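Side-chain contacts in ADP-ribose pyrophosphatase (Streptococcus suis, PDB 3O8S), which probably hydrolyses ADP-ribose to AMP and ribose 5-phosphate, as a member of the Nudix hydrolase family: residues A[71-76]-A[104-109]; A[79-84]-A[194-199]; A[83-88]-A[187-192]. One frame throughout, in Å; residues are numbered along the deposited sequence.

How the contacts relate
Three contacts show how one curved sheet is covered on two sides. Contact 1 sets the Nudix helix, 106-118, against one face of strand 70-79, while contacts 2 and 3 hold helix 186-197 beside the neighbouring strand 82-87 and the turn before it. Contacts 2 and 3 share I83 and L84, and their centres are about 11 Å apart; the centre of contact 1 lies about 15 Å from contact 3 and 19 Å from contact 2. A76 of contact 1 packs against contact 3, its CB 3.6 Å from C192 CB and 4.1 Å from CD1 of the shared I83. Contact 1 involves the family's catalytic signature, contact 3 is buried core, and contact 2 is a salt bridge at the surface.

Contact 1. Residues A[71-76]-A[104-109]; sequences LDTRAA and QSVKDN. With EDO (1,2-ethanediol), chain F.
The Nudix helix, 106-118, is fastened to strand 70-79 where T73 and V106 pack and N109 reaches the hydroxyl of T73. N109 ND2 donates to T73 OG1 over 2.9 Å, and the acceptor lies in the plane of the amide, although the bend at the hydrogen (135°) makes this a less than straight bond. The other end of the amide is taken too, because OD1 accepts from the backbone N of D101, which fixes the rotation of the group. With chi1 at 58°, T73 has OG1 between its backbone N and carbonyl carbon, where it also hydrogen-bonds to G98 O and more weakly to E113. This leaves CG2 to meet V106 CG1 at 4.0 Å. The second methyl of V106, CG2, lies 4.1 Å from L71 CD1, the two side chains crossing at about a right angle, so that the two methyls of one valine touch two residues of the same strand, L71 and T73.

Segment 104-109 belongs to the Nudix box, the loop-helix signature whose glutamates bind the catalytic metal in relatives; E113 is part of the same signature. S105 is the N-cap of the helix, its OG accepting from D108 N at 3.2 Å, and it also bonds to D206 and K135 of the second subunit.

D72 and R74 turn to the other face of the strand. R74 grips the carboxylate side-on, with NE to D72 OD2 at 3.1 Å, nearly straight and in the guanidinium plane, and NH2 to D72 OD1 at 3.0 Å, tilted from that plane by 20°. K147 forms a second salt bridge to D72. R74 NH1, which also bonds to L95 O, donates to O2 of a 1,2-ethanediol at 2.9 Å, a molecule held as well by S94 and K183.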
loop_
_atom_site.group_PDB
_atom_site.type_symbol
_atom_site.label_atom_id
_atom_site.label_comp_id
_atom_site.label_asym_id
_atom_site.label_seq_id
_atom_site.Cartn_x
_atom_site.Cartn_y
_atom_site.Cartn_z
ATOM N N LEU A 71 -2.570 -10.019 2.462
ATOM C CA LEU A 71 -1.675 -8.903 2.763
ATOM C C LEU A 71 -0.515 -9.343 3.642
ATOM O O LEU A 71 -0.737 -9.933 4.695
ATOM C CB LEU A 71 -2.436 -7.769 3.478
ATOM C CG LEU A 71 -2.706 -6.451 2.732
ATOM C CD1 LEU A 71 -3.218 -5.403 3.690
ATOM C CD2 LEU A 71 -1.464 -5.898 2.068
ATOM N N ASP A 72 0.717 -9.024 3.224
ATOM C CA ASP A 72 1.933 -9.300 3.979
ATOM C C ASP A 72 2.619 -7.978 4.307
ATOM O O ASP A 72 2.735 -7.115 3.438
ATOM C CB ASP A 72 2.876 -10.226 3.198
ATOM C CG ASP A 72 4.174 -10.539 3.923
ATOM O OD1 ASP A 72 4.124 -11.246 4.940
ATOM O OD2 ASP A 72 5.239 -10.091 3.451
ATOM N N THR A 73 3.018 -7.795 5.567
ATOM C CA THR A 73 3.701 -6.572 5.978
ATOM C C THR A 73 5.122 -6.930 6.365
ATOM O O THR A 73 5.350 -8.005 6.908
ATOM C CB THR A 73 2.942 -5.838 7.077
ATOM O OG1 THR A 73 2.768 -6.693 8.203
ATOM C CG2 THR A 73 1.596 -5.303 6.601
ATOM N N ARG A 74 6.084 -6.081 5.995
ATOM C CA ARG A 74 7.509 -6.261 6.323
ATOM C C ARG A 74 8.051 -4.971 6.861
ATOM O O ARG A 74 7.819 -3.908 6.254
ATOM C CB ARG A 74 8.338 -6.716 5.105
ATOM C CG ARG A 74 7.993 -8.103 4.547
ATOM C CD ARG A 74 8.536 -9.249 5.378
ATOM N NE ARG A 74 7.565 -10.343 5.423
ATOM C CZ ARG A 74 7.605 -11.364 6.273
ATOM N NH1 ARG A 74 8.597 -11.473 7.145
ATOM N NH2 ARG A 74 6.661 -12.295 6.244
ATOM N N ALA A 75 8.762 -5.035 7.997
ATOM C CA ALA A 75 9.349 -3.836 8.595
ATOM C C ALA A 75 10.842 -3.751 8.301
ATOM O O ALA A 75 11.565 -4.716 8.515
ATOM C CB ALA A 75 9.108 -3.815 10.097
ATOM N N ALA A 76 11.292 -2.601 7.795
ATOM C CA ALA A 76 12.706 -2.336 7.493
ATOM C C ALA A 76 13.241 -1.340 8.521
ATOM O O ALA A 76 12.801 -0.201 8.538
ATOM C CB ALA A 76 12.839 -1.778 6.084
ATOM N N GLN A 104 -6.522 -5.613 12.367
ATOM C CA GLN A 104 -5.522 -4.565 12.530
ATOM C C GLN A 104 -5.146 -3.920 11.216
ATOM O O GLN A 104 -5.175 -4.565 10.167
ATOM C CB GLN A 104 -4.273 -5.110 13.228
ATOM C CG GLN A 104 -4.469 -5.202 14.738
ATOM C CD GLN A 104 -3.301 -5.837 15.427
ATOM O OE1 GLN A 104 -2.362 -5.158 15.856
ATOM N NE2 GLN A 104 -3.358 -7.152 15.585
ATOM N N SER A 105 -4.789 -2.630 11.290
ATOM C CA SER A 105 -4.308 -1.831 10.171
ATOM C C SER A 105 -2.861 -2.234 9.841
ATOM O O SER A 105 -2.204 -2.870 10.667
ATOM C CB SER A 105 -4.377 -0.345 10.523
ATOM O OG SER A 105 -3.333 0.027 11.413
ATOM N N VAL A 106 -2.361 -1.822 8.666
ATOM C CA VAL A 106 -1.003 -2.107 8.184
ATOM C C VAL A 106 0.040 -1.636 9.213
ATOM O O VAL A 106 0.911 -2.409 9.589
ATOM C CB VAL A 106 -0.767 -1.462 6.785
ATOM C CG1 VAL A 106 0.726 -1.406 6.437
ATOM C CG2 VAL A 106 -1.530 -2.213 5.709
ATOM N N LYS A 107 -0.070 -0.377 9.664
ATOM C CA LYS A 107 0.821 0.254 10.637
ATOM C C LYS A 107 0.790 -0.476 11.969
ATOM O O LYS A 107 1.860 -0.850 12.443
ATOM C CB LYS A 107 0.439 1.733 10.804
ATOM C CG LYS A 107 1.228 2.530 11.817
ATOM C CD LYS A 107 0.895 4.024 11.751
ATOM C CE LYS A 107 1.647 4.750 10.651
ATOM N NZ LYS A 107 1.405 6.220 10.660
ATOM N N ASP A 108 -0.415 -0.721 12.562
ATOM C CA ASP A 108 -0.522 -1.391 13.862
ATOM C C ASP A 108 0.065 -2.790 13.788
ATOM O O ASP A 108 0.758 -3.225 14.719
ATOM C CB ASP A 108 -1.989 -1.437 14.360
ATOM C CG ASP A 108 -2.596 -0.079 14.685
ATOM O OD1 ASP A 108 -1.829 0.853 15.027
ATOM O OD2 ASP A 108 -3.840 0.051 14.601
ATOM N N ASN A 109 -0.197 -3.480 12.667
ATOM C CA ASN A 109 0.278 -4.828 12.421
ATOM C C ASN A 109 1.829 -4.903 12.369
ATOM O O ASN A 109 2.380 -5.759 13.060
ATOM C CB ASN A 109 -0.340 -5.379 11.145
ATOM C CG ASN A 109 -0.202 -6.857 11.016
ATOM O OD1 ASN A 109 -0.946 -7.632 11.618
ATOM N ND2 ASN A 109 0.763 -7.274 10.227
HETATM C C1 EDO F . 9.292 -14.274 11.113
HETATM O O1 EDO F . 7.923 -14.688 11.184
HETATM C C2 EDO F . 9.413 -13.129 10.119
HETATM O O2 EDO F . 9.615 -13.646 8.802
#

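Contact 2. Residues A[79-84]-A[194-199]; sequences QEDKIL and EASRSE. With EDO (1,2-ethanediol), chain B.
Similar first torsions, -72° in D81 and -75° in R197, set CG beside the backbone N in both residues, and the arginine then runs extended from CG to NE until its guanidinium meets the carboxylate. The grip is side-on but falls on a single oxygen: R197 NE lies 3.2 Å and R197 NH2 3.1 Å from D81 OD2. Seen from the arginine the geometry is regular, since OD2 lies at the edge of the guanidinium and almost exactly in its plane. From the aspartate it is not. The two planes stand 84° apart, and both donors come down on OD2 from the same face of the carboxylate, well above its plane. This is a salt bridge at the surface, without the parallel, two-oxygen pairing that such groups can adopt.

D81 is presented by a type I' beta turn from Q79 to K82, the hairpin connection between strands 70-79 and 82-87. Near the arginine, S198 OG donates to E194 O at 2.6 Å, and E199 N donates to O2 of a 1,2-ethanediol at 2.9 Å. S196 OG is bonded to L193 O. The salt bridge thus ties the hairpin turn to helix 186-197, which rests through S196 on F78 of strand 70-79 and L151 of strand 145-157, while R126 of strand 120-132 binds the carbonyls of S198 and E199.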
loop_
_atom_site.group_PDB
_atom_site.type_symbol
_atom_site.label_atom_id
_atom_site.label_comp_id
_atom_site.label_asym_id
_atom_site.label_seq_id
_atom_site.Cartn_x
_atom_site.Cartn_y
_atom_site.Cartn_z
ATOM N N GLN A 79 20.075 0.937 11.500
ATOM C CA GLN A 79 21.000 1.506 12.480
ATOM C C GLN A 79 22.363 1.501 11.793
ATOM O O GLN A 79 22.806 0.434 11.370
ATOM C CB GLN A 79 20.983 0.727 13.827
ATOM C CG GLN A 79 19.706 0.976 14.677
ATOM C CD GLN A 79 19.544 2.409 15.179
ATOM O OE1 GLN A 79 20.263 2.869 16.064
ATOM N NE2 GLN A 79 18.580 3.146 14.643
ATOM N N GLU A 80 22.950 2.687 11.547
ATOM C CA GLU A 80 24.221 2.854 10.811
ATOM C C GLU A 80 24.132 2.242 9.390
ATOM O O GLU A 80 25.103 1.644 8.914
ATOM C CB GLU A 80 25.404 2.233 11.578
ATOM C CG GLU A 80 26.106 3.189 12.523
ATOM C CD GLU A 80 25.440 3.407 13.864
ATOM O OE1 GLU A 80 24.860 2.446 14.421
ATOM O OE2 GLU A 80 25.550 4.539 14.386
ATOM N N ASP A 81 22.950 2.365 8.744
ATOM C CA ASP A 81 22.627 1.850 7.412
ATOM C C ASP A 81 22.699 0.291 7.350
ATOM O O ASP A 81 22.728 -0.272 6.256
ATOM C CB ASP A 81 23.504 2.512 6.323
ATOM C CG ASP A 81 23.169 3.971 6.019
ATOM O OD1 ASP A 81 22.016 4.389 6.274
ATOM O OD2 ASP A 81 24.035 4.671 5.467
ATOM N N LYS A 82 22.704 -0.395 8.523
ATOM C CA LYS A 82 22.625 -1.854 8.638
ATOM C C LYS A 82 21.151 -2.212 8.877
ATOM O O LYS A 82 20.487 -1.515 9.648
ATOM C CB LYS A 82 23.519 -2.395 9.759
ATOM C CG LYS A 82 25.004 -2.324 9.477
ATOM C CD LYS A 82 25.781 -2.897 10.658
ATOM C CE LYS A 82 27.273 -2.904 10.438
ATOM N NZ LYS A 82 27.959 -3.811 11.398
ATOM N N ILE A 83 20.627 -3.277 8.219
ATOM C CA ILE A 83 19.200 -3.600 8.350
ATOM C C ILE A 83 18.923 -4.648 9.448
ATOM O O ILE A 83 19.702 -5.587 9.609
ATOM C CB ILE A 83 18.609 -4.037 6.975
ATOM C CG1 ILE A 83 17.057 -3.897 6.968
ATOM C CG2 ILE A 83 19.120 -5.475 6.533
ATOM C CD1 ILE A 83 16.423 -3.771 5.575
ATOM N N LEU A 84 17.785 -4.515 10.173
ATOM C CA LEU A 84 17.436 -5.534 11.169
ATOM C C LEU A 84 16.766 -6.766 10.503
ATOM O O LEU A 84 15.750 -6.643 9.798
ATOM C CB LEU A 84 16.548 -5.009 12.314
ATOM C CG LEU A 84 16.187 -6.138 13.306
ATOM C CD1 LEU A 84 17.082 -6.181 14.533
ATOM C CD2 LEU A 84 14.723 -6.208 13.569
ATOM N N GLU A 194 17.711 2.484 0.391
ATOM C CA GLU A 194 17.562 3.672 -0.434
ATOM C C GLU A 194 16.428 4.562 0.139
ATOM O O GLU A 194 16.634 5.761 0.274
ATOM C CB GLU A 194 17.317 3.281 -1.907
ATOM C CG GLU A 194 17.376 4.439 -2.893
ATOM C CD GLU A 194 16.823 4.135 -4.278
ATOM O OE1 GLU A 194 16.895 2.955 -4.702
ATOM O OE2 GLU A 194 16.314 5.076 -4.935
ATOM N N ALA A 195 15.270 3.969 0.530
ATOM C CA ALA A 195 14.167 4.713 1.165
ATOM C C ALA A 195 14.610 5.352 2.495
ATOM O O ALA A 195 14.280 6.518 2.748
ATOM C CB ALA A 195 12.974 3.802 1.403
ATOM N N SER A 196 15.403 4.628 3.312
ATOM C CA SER A 196 15.888 5.199 4.574
ATOM C C SER A 196 16.848 6.370 4.368
ATOM O O SER A 196 16.960 7.203 5.273
ATOM C CB SER A 196 16.574 4.144 5.444
ATOM O OG SER A 196 17.898 3.900 5.016
ATOM N N ARG A 197 17.576 6.402 3.219
ATOM C CA ARG A 197 18.545 7.454 2.902
ATOM C C ARG A 197 17.928 8.651 2.147
ATOM O O ARG A 197 18.613 9.647 1.931
ATOM C CB ARG A 197 19.699 6.880 2.057
ATOM C CG ARG A 197 20.703 6.025 2.845
ATOM C CD ARG A 197 21.624 5.285 1.895
ATOM N NE ARG A 197 22.770 4.666 2.576
ATOM C CZ ARG A 197 23.587 3.770 2.016
ATOM N NH1 ARG A 197 23.394 3.376 0.761
ATOM N NH2 ARG A 197 24.597 3.257 2.710
ATOM N N SER A 198 16.672 8.559 1.730
ATOM C CA SER A 198 16.067 9.588 0.893
ATOM C C SER A 198 15.149 10.525 1.659
ATOM O O SER A 198 14.257 10.060 2.372
ATOM C CB SER A 198 15.288 8.925 -0.247
ATOM O OG SER A 198 16.074 7.999 -0.978
ATOM N N GLU A 199 15.344 11.840 1.503
ATOM C CA GLU A 199 14.448 12.821 2.112
ATOM C C GLU A 199 13.048 12.662 1.477
ATOM O O GLU A 199 12.049 12.543 2.187
ATOM C CB GLU A 199 14.986 14.243 1.932
ATOM C CG GLU A 199 14.041 15.289 2.473
ATOM C CD GLU A 199 14.543 16.693 2.295
ATOM O OE1 GLU A 199 14.440 17.222 1.170
ATOM O OE2 GLU A 199 15.079 17.253 3.273
HETATM C C1 EDO B . 16.283 12.036 -2.089
HETATM O O1 EDO B . 15.175 12.886 -1.733
HETATM C C2 EDO B . 17.633 12.506 -1.508
HETATM O O2 EDO B . 17.659 12.578 -0.063
#

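Contact 3. Residues A[83-88]-A[187-192]; sequences ILLVQE and EQLALC
A buried, wholly apolar contact joins strand 82-87 to helix 186-197 near the middle of the domain, with L189 meeting both I83 and L85. The leucine uses its fork: CD2 lies 4.1 Å from I83 CD1, and CD1 lies 4.1 Å from L85 CD2. Each branch therefore takes one strand residue, and the two partners, separated by a single position, present their methyls on the same face of the strand. The approaches differ. I83 crosses L189 at about a right angle, whereas the L85 side chain, which starts out alongside the helix rather than at it, meets L189 obliquely through its terminal methyl CD2.

I83 reaches the helix because its CG1 stands anti to the backbone N (chi1 -160°) and the chain stays extended to CD1. The same methyl comes 4.3 Å from C192 CB, so it touches two residues of successive helical turns. All these separations are ordinary van der Waals distances, and only carbon atoms take part.

The axes of strand 83-87 and helix 187-192 run at 140°, some 40° from antiparallel, and approach to 10.5 Å, a spacing usual for a helix lying over a sheet with side chains filling the gap. Neighbouring strands complete the layer: I83 and L189 both touch L95 of strand 93-99, and C192 sits on A76 and F78 of strand 70-79. Loop residues L173 and P177 pack on I83 and L85. At the start of the helix Q188 turns its amide to T185 and N137, so its polar end is taken up outside this core.

Such a layer is one side of the alpha/beta/alpha sandwich of Nudix hydrolases, in which a helix late in the domain covers one face of the mixed sheet while the Nudix helix covers the other.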
loop_
_atom_site.group_PDB
_atom_site.type_symbol
_atom_site.label_atom_id
_atom_site.label_comp_id
_atom_site.label_asym_id
_atom_site.label_seq_id
_atom_site.Cartn_x
_atom_site.Cartn_y
_atom_site.Cartn_z
ATOM N N ILE A 83 20.627 -3.277 8.219
ATOM C CA ILE A 83 19.200 -3.600 8.350
ATOM C C ILE A 83 18.923 -4.648 9.448
ATOM O O ILE A 83 19.702 -5.587 9.609
ATOM C CB ILE A 83 18.609 -4.037 6.975
ATOM C CG1 ILE A 83 17.057 -3.897 6.968
ATOM C CG2 ILE A 83 19.120 -5.475 6.533
ATOM C CD1 ILE A 83 16.423 -3.771 5.575
ATOM N N LEU A 84 17.785 -4.515 10.173
ATOM C CA LEU A 84 17.436 -5.534 11.169
ATOM C C LEU A 84 16.766 -6.766 10.503
ATOM O O LEU A 84 15.750 -6.643 9.798
ATOM C CB LEU A 84 16.548 -5.009 12.314
ATOM C CG LEU A 84 16.187 -6.138 13.306
ATOM C CD1 LEU A 84 17.082 -6.181 14.533
ATOM C CD2 LEU A 84 14.723 -6.208 13.569
ATOM N N LEU A 85 17.316 -7.949 10.777
ATOM C CA LEU A 85 16.784 -9.227 10.279
ATOM C C LEU A 85 16.553 -10.161 11.445
ATOM O O LEU A 85 17.280 -10.098 12.438
ATOM C CB LEU A 85 17.709 -9.890 9.230
ATOM C CG LEU A 85 17.983 -9.072 7.956
ATOM C CD1 LEU A 85 19.153 -9.616 7.208
ATOM C CD2 LEU A 85 16.754 -8.946 7.063
ATOM N N VAL A 86 15.510 -10.993 11.337
ATOM C CA VAL A 86 15.151 -11.986 12.343
ATOM C C VAL A 86 15.323 -13.372 11.730
ATOM O O VAL A 86 15.041 -13.572 10.540
ATOM C CB VAL A 86 13.749 -11.777 12.977
ATOM C CG1 VAL A 86 13.746 -10.559 13.902
ATOM C CG2 VAL A 86 12.643 -11.670 11.923
ATOM N N GLN A 87 15.826 -14.314 12.531
ATOM C CA GLN A 87 16.077 -15.678 12.081
ATOM C C GLN A 87 14.977 -16.611 12.553
ATOM O O GLN A 87 14.574 -16.557 13.721
ATOM C CB GLN A 87 17.435 -16.163 12.598
ATOM C CG GLN A 87 17.942 -17.433 11.923
ATOM C CD GLN A 87 19.190 -17.964 12.573
ATOM O OE1 GLN A 87 19.376 -17.863 13.786
ATOM N NE2 GLN A 87 20.070 -18.544 11.774
ATOM N N GLU A 88 14.537 -17.513 11.649
ATOM C CA GLU A 88 13.506 -18.503 11.918
ATOM C C GLU A 88 14.122 -19.889 12.148
ATOM O O GLU A 88 15.314 -20.068 11.885
ATOM C CB GLU A 88 12.499 -18.529 10.765
ATOM C CG GLU A 88 11.519 -17.378 10.824
ATOM C CD GLU A 88 10.608 -17.303 9.620
ATOM O OE1 GLU A 88 11.094 -16.925 8.530
ATOM O OE2 GLU A 88 9.400 -17.596 9.771
ATOM N N GLU A 187 17.469 -7.316 -3.299
ATOM C CA GLU A 187 16.997 -6.176 -4.081
ATOM C C GLU A 187 15.986 -5.360 -3.267
ATOM O O GLU A 187 16.115 -4.126 -3.193
ATOM C CB GLU A 187 16.372 -6.652 -5.408
ATOM C CG GLU A 187 17.344 -7.282 -6.406
ATOM C CD GLU A 187 17.859 -8.698 -6.171
ATOM O OE1 GLU A 187 17.080 -9.564 -5.711
ATOM O OE2 GLU A 187 19.042 -8.953 -6.499
ATOM N N GLN A 188 15.007 -6.045 -2.617
ATOM C CA GLN A 188 14.002 -5.380 -1.763
ATOM C C GLN A 188 14.649 -4.747 -0.534
ATOM O O GLN A 188 14.254 -3.649 -0.157
ATOM C CB GLN A 188 12.865 -6.334 -1.356
ATOM C CG GLN A 188 11.964 -6.693 -2.559
ATOM C CD GLN A 188 11.072 -7.897 -2.357
ATOM O OE1 GLN A 188 11.270 -8.725 -1.468
ATOM N NE2 GLN A 188 10.048 -8.017 -3.182
ATOM N N LEU A 189 15.668 -5.392 0.061
ATOM C CA LEU A 189 16.402 -4.825 1.215
ATOM C C LEU A 189 17.162 -3.575 0.787
ATOM O O LEU A 189 17.131 -2.579 1.508
ATOM C CB LEU A 189 17.377 -5.842 1.834
ATOM C CG LEU A 189 16.780 -7.139 2.359
ATOM C CD1 LEU A 189 17.800 -7.910 3.186
ATOM C CD2 LEU A 189 15.495 -6.897 3.139
ATOM N N ALA A 190 17.815 -3.624 -0.413
ATOM C CA ALA A 190 18.536 -2.492 -1.008
ATOM C C ALA A 190 17.553 -1.332 -1.282
ATOM O O ALA A 190 17.865 -0.176 -0.968
ATOM C CB ALA A 190 19.253 -2.925 -2.282
ATOM N N LEU A 191 16.331 -1.655 -1.731
ATOM C CA LEU A 191 15.273 -0.655 -1.934
ATOM C C LEU A 191 14.905 0.029 -0.599
ATOM O O LEU A 191 14.780 1.258 -0.542
ATOM C CB LEU A 191 14.017 -1.278 -2.594
ATOM C CG LEU A 191 12.976 -0.261 -3.129
ATOM C CD1 LEU A 191 13.496 0.436 -4.416
ATOM C CD2 LEU A 191 11.591 -0.922 -3.356
ATOM N N CYS A 192 14.765 -0.766 0.473
ATOM C CA CYS A 192 14.477 -0.248 1.821
ATOM C C CYS A 192 15.598 0.683 2.304
ATOM O O CYS A 192 15.290 1.754 2.832
ATOM C CB CYS A 192 14.248 -1.398 2.797
ATOM S SG CYS A 192 12.736 -2.341 2.480
#